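Local coordinates for erythrocyte membrane protein 1 (Plasmodium falciparum, PDB 6S8T) that binds the host receptor ICAM-1 through this DBLbeta domain, one part of a PfEMP1 surface adhesin of infected erythrocytes, at residues Y12-M23 and H393-T402. Residues are numbered along the deposited sequence; the frame is centred on the assembly and turned at random.
Sequences YPAIANQMAHQM and HFFKELQKVT
A single knob-into-hole contact in the helical DBLbeta domain joins the first turns of helix 16-32 to the end of helix 388-402, with Met19 as the knob in a hole made by Phe394, Glu397, Leu398 and Val401. The axes of the short segments come within 11.0 Å, their N-to-C directions 119° apart. Bends at chi2 and chi3 fold the Met19 thioether against the partner helix, bringing CE to 3.4 Å from Glu397 CB while Met19 CB meets Phe394 CE1 at 4.0 Å. One turn on, Met23 CE lies 4.0 Å from Phe394 CD1, and its SD approaches the edge of the His393 ring. Toward the other end, Ile15 at the N-cap position puts CD1 3.6 Å from Leu398 CD1 and 3.7 Å from Thr402 CG2; Thr402 CG2 also lies at the edge of the Tyr12 ring, near its plane. Tyr420 and Glu424 of helix 417-424 meet the start of helix 16-32. Gln22, extended beyond CG, offers NE2 to the anti lone pair of Glu397 OE2 (2.9 Å, 138°), with amide and carboxylate planes 84° apart. With this bent bond the sole hydrogen bond between the segments and most other contacts apolar, cohesion probably rests mainly on methionine and aliphatic packing.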
loop_
_atom_site.group_PDB
_atom_site.type_symbol
_atom_site.label_atom_id
_atom_site.label_comp_id
_atom_site.label_asym_id
_atom_site.label_seq_id
_atom_site.Cartn_x
_atom_site.Cartn_y
_atom_site.Cartn_z
ATOM N N TYR A 12 -1.144 22.399 11.452
ATOM C CA TYR A 12 -1.978 22.234 10.266
ATOM C C TYR A 12 -2.754 20.924 10.357
ATOM O O TYR A 12 -2.164 19.883 10.668
ATOM C CB TYR A 12 -1.122 22.243 9.009
ATOM C CG TYR A 12 -1.809 22.795 7.782
ATOM C CD1 TYR A 12 -1.771 24.154 7.496
ATOM C CD2 TYR A 12 -2.485 21.959 6.905
ATOM C CE1 TYR A 12 -2.392 24.665 6.374
ATOM C CE2 TYR A 12 -3.110 22.458 5.781
ATOM C CZ TYR A 12 -3.060 23.814 5.520
ATOM O OH TYR A 12 -3.682 24.314 4.399
ATOM N N PRO A 13 -4.059 20.929 10.095
ATOM C CA PRO A 13 -4.845 19.704 10.274
ATOM C C PRO A 13 -4.524 18.663 9.210
ATOM O O PRO A 13 -4.286 18.989 8.045
ATOM C CB PRO A 13 -6.293 20.193 10.156
ATOM C CG PRO A 13 -6.200 21.399 9.281
ATOM C CD PRO A 13 -4.887 22.057 9.631
ATOM N N ALA A 14 -4.519 17.399 9.631
ATOM C CA ALA A 14 -4.347 16.278 8.716
ATOM C C ALA A 14 -5.701 15.918 8.120
ATOM O O ALA A 14 -6.635 15.583 8.855
ATOM C CB ALA A 14 -3.737 15.082 9.447
ATOM N N ILE A 15 -5.817 15.986 6.795
ATOM C CA ILE A 15 -7.118 15.961 6.141
ATOM C C ILE A 15 -7.258 14.848 5.112
ATOM O O ILE A 15 -8.314 14.743 4.483
ATOM C CB ILE A 15 -7.440 17.324 5.499
ATOM C CG1 ILE A 15 -6.388 17.692 4.454
ATOM C CG2 ILE A 15 -7.506 18.403 6.563
ATOM C CD1 ILE A 15 -6.492 19.129 3.978
ATOM N N ALA A 16 -6.240 14.003 4.931
ATOM C CA ALA A 16 -6.336 12.946 3.924
ATOM C C ALA A 16 -7.508 12.012 4.203
ATOM O O ALA A 16 -8.232 11.624 3.278
ATOM C CB ALA A 16 -5.028 12.157 3.853
ATOM N N ASN A 17 -7.725 11.652 5.472
ATOM C CA ASN A 17 -8.795 10.711 5.792
ATOM C C ASN A 17 -10.170 11.318 5.534
ATOM O O ASN A 17 -11.076 10.627 5.055
ATOM C CB ASN A 17 -8.685 10.247 7.243
ATOM C CG ASN A 17 -9.648 9.117 7.564
ATOM O OD1 ASN A 17 -9.345 7.945 7.333
ATOM N ND2 ASN A 17 -10.816 9.464 8.096
ATOM N N GLN A 18 -10.349 12.602 5.852
ATOM C CA GLN A 18 -11.614 13.255 5.532
ATOM C C GLN A 18 -11.805 13.395 4.028
ATOM O O GLN A 18 -12.942 13.343 3.544
ATOM C CB GLN A 18 -11.698 14.617 6.219
ATOM C CG GLN A 18 -11.808 14.529 7.736
ATOM C CD GLN A 18 -11.886 15.890 8.403
ATOM O OE1 GLN A 18 -12.940 16.527 8.421
ATOM N NE2 GLN A 18 -10.765 16.341 8.956
ATOM N N MET A 19 -10.717 13.567 3.271
ATOM C CA MET A 19 -10.841 13.564 1.817
ATOM C C MET A 19 -11.279 12.196 1.308
ATOM O O MET A 19 -12.094 12.103 0.381
ATOM C CB MET A 19 -9.522 13.974 1.161
ATOM C CG MET A 19 -9.087 15.413 1.410
ATOM S SD MET A 19 -10.282 16.649 0.860
ATOM C CE MET A 19 -10.759 15.983 -0.730
ATOM N N ALA A 20 -10.746 11.121 1.904
ATOM C CA ALA A 20 -11.139 9.777 1.494
ATOM C C ALA A 20 -12.622 9.538 1.741
ATOM O O ALA A 20 -13.302 8.909 0.923
ATOM C CB ALA A 20 -10.298 8.734 2.234
ATOM N N HIS A 21 -13.136 10.034 2.868
ATOM C CA HIS A 21 -14.563 9.918 3.149
ATOM C C HIS A 21 -15.396 10.599 2.068
ATOM O O HIS A 21 -16.464 10.102 1.693
ATOM C CB HIS A 21 -14.866 10.508 4.526
ATOM C CG HIS A 21 -16.284 10.326 4.964
ATOM N ND1 HIS A 21 -17.288 11.205 4.619
ATOM C CD2 HIS A 21 -16.867 9.368 5.722
ATOM C CE1 HIS A 21 -18.429 10.794 5.143
ATOM N NE2 HIS A 21 -18.201 9.682 5.816
ATOM N N GLN A 22 -14.917 11.731 1.544
ATOM C CA GLN A 22 -15.638 12.403 0.468
ATOM C C GLN A 22 -15.622 11.574 -0.811
ATOM O O GLN A 22 -16.637 11.487 -1.513
ATOM C CB GLN A 22 -15.040 13.789 0.219
ATOM C CG GLN A 22 -15.659 14.540 -0.953
ATOM C CD GLN A 22 -15.001 15.885 -1.186
ATOM O OE1 GLN A 22 -14.457 16.490 -0.262
ATOM N NE2 GLN A 22 -15.033 16.355 -2.428
ATOM N N MET A 23 -14.481 10.958 -1.131
ATOM C CA MET A 23 -14.409 10.094 -2.306
ATOM C C MET A 23 -15.332 8.885 -2.168
ATOM O O MET A 23 -15.925 8.446 -3.160
ATOM C CB MET A 23 -12.963 9.645 -2.544
ATOM C CG MET A 23 -11.968 10.784 -2.767
ATOM S SD MET A 23 -12.273 11.733 -4.275
ATOM C CE MET A 23 -11.025 13.010 -4.129
ATOM N N HIS A 393 -7.195 14.480 -9.645
ATOM C CA HIS A 393 -8.471 14.758 -8.994
ATOM C C HIS A 393 -8.316 14.843 -7.481
ATOM O O HIS A 393 -8.905 15.720 -6.842
ATOM C CB HIS A 393 -9.502 13.696 -9.365
ATOM C CG HIS A 393 -10.869 13.976 -8.821
ATOM N ND1 HIS A 393 -11.452 13.209 -7.836
ATOM C CD2 HIS A 393 -11.761 14.953 -9.113
ATOM C CE1 HIS A 393 -12.648 13.694 -7.552
ATOM N NE2 HIS A 393 -12.859 14.754 -8.311
ATOM N N PHE A 394 -7.527 13.942 -6.889
ATOM C CA PHE A 394 -7.312 13.985 -5.446
ATOM C C PHE A 394 -6.603 15.272 -5.037
ATOM O O PHE A 394 -7.014 15.944 -4.084
ATOM C CB PHE A 394 -6.514 12.755 -5.001
ATOM C CG PHE A 394 -6.380 12.617 -3.510
ATOM C CD1 PHE A 394 -7.366 11.988 -2.765
ATOM C CD2 PHE A 394 -5.261 13.101 -2.854
ATOM C CE1 PHE A 394 -7.243 11.852 -1.394
ATOM C CE2 PHE A 394 -5.133 12.969 -1.483
ATOM C CZ PHE A 394 -6.125 12.344 -0.753
ATOM N N PHE A 395 -5.541 15.640 -5.762
ATOM C CA PHE A 395 -4.817 16.870 -5.457
ATOM C C PHE A 395 -5.667 18.115 -5.711
ATOM O O PHE A 395 -5.512 19.117 -5.005
ATOM C CB PHE A 395 -3.523 16.936 -6.271
ATOM C CG PHE A 395 -2.356 16.220 -5.639
ATOM C CD1 PHE A 395 -2.331 15.960 -4.277
ATOM C CD2 PHE A 395 -1.275 15.817 -6.409
ATOM C CE1 PHE A 395 -1.252 15.311 -3.694
ATOM C CE2 PHE A 395 -0.193 15.167 -5.834
ATOM C CZ PHE A 395 -0.182 14.914 -4.473
ATOM N N LYS A 396 -6.565 18.081 -6.700
ATOM C CA LYS A 396 -7.429 19.236 -6.947
ATOM C C LYS A 396 -8.390 19.468 -5.787
ATOM O O LYS A 396 -8.598 20.610 -5.362
ATOM C CB LYS A 396 -8.213 19.054 -8.246
ATOM C CG LYS A 396 -7.497 19.547 -9.486
ATOM C CD LYS A 396 -8.420 19.494 -10.692
ATOM C CE LYS A 396 -7.880 20.338 -11.833
ATOM N NZ LYS A 396 -7.773 21.776 -11.447
ATOM N N GLU A 397 -8.992 18.399 -5.267
ATOM C CA GLU A 397 -9.878 18.547 -4.121
ATOM C C GLU A 397 -9.105 18.942 -2.868
ATOM O O GLU A 397 -9.637 19.662 -2.013
ATOM C CB GLU A 397 -10.660 17.256 -3.899
ATOM C CG GLU A 397 -11.715 16.978 -4.955
ATOM C CD GLU A 397 -12.731 18.098 -5.069
ATOM O OE1 GLU A 397 -12.582 18.951 -5.969
ATOM O OE2 GLU A 397 -13.670 18.132 -4.248
ATOM N N LEU A 398 -7.852 18.499 -2.748
ATOM C CA LEU A 398 -7.020 18.900 -1.620
ATOM C C LEU A 398 -6.674 20.385 -1.694
ATOM O O LEU A 398 -6.782 21.113 -0.698
ATOM C CB LEU A 398 -5.752 18.047 -1.592
ATOM C CG LEU A 398 -4.866 18.075 -0.348
ATOM C CD1 LEU A 398 -5.647 17.599 0.857
ATOM C CD2 LEU A 398 -3.639 17.203 -0.562
ATOM N N GLN A 399 -6.257 20.852 -2.874
ATOM C CA GLN A 399 -5.942 22.265 -3.058
ATOM C C GLN A 399 -7.171 23.144 -2.870
ATOM O O GLN A 399 -7.056 24.282 -2.400
ATOM C CB GLN A 399 -5.327 22.476 -4.445
ATOM C CG GLN A 399 -3.937 21.852 -4.597
ATOM C CD GLN A 399 -3.584 21.519 -6.035
ATOM O OE1 GLN A 399 -4.372 21.748 -6.951
ATOM N NE2 GLN A 399 -2.396 20.957 -6.238
ATOM N N LYS A 400 -8.352 22.630 -3.214
ATOM C CA LYS A 400 -9.581 23.398 -3.063
ATOM C C LYS A 400 -9.914 23.634 -1.591
ATOM O O LYS A 400 -10.380 24.718 -1.221
ATOM C CB LYS A 400 -10.721 22.668 -3.773
ATOM C CG LYS A 400 -12.087 23.309 -3.655
ATOM C CD LYS A 400 -13.104 22.497 -4.439
ATOM C CE LYS A 400 -14.494 23.070 -4.293
ATOM N NZ LYS A 400 -15.510 22.322 -5.089
ATOM N N VAL A 401 -9.677 22.636 -0.737
ATOM C CA VAL A 401 -9.957 22.795 0.687
ATOM C C VAL A 401 -8.933 23.716 1.340
ATOM O O VAL A 401 -9.287 24.595 2.134
ATOM C CB VAL A 401 -9.997 21.421 1.385
ATOM C CG1 VAL A 401 -9.950 21.599 2.894
ATOM C CG2 VAL A 401 -11.244 20.647 0.978
ATOM N N THR A 402 -7.650 23.533 1.023
ATOM C CA THR A 402 -6.592 24.299 1.669
ATOM C C THR A 402 -6.425 25.698 1.096
ATOM O O THR A 402 -5.688 26.499 1.681
ATOM C CB THR A 402 -5.253 23.565 1.561
ATOM O OG1 THR A 402 -4.871 23.469 0.184
ATOM C CG2 THR A 402 -5.356 22.170 2.156
#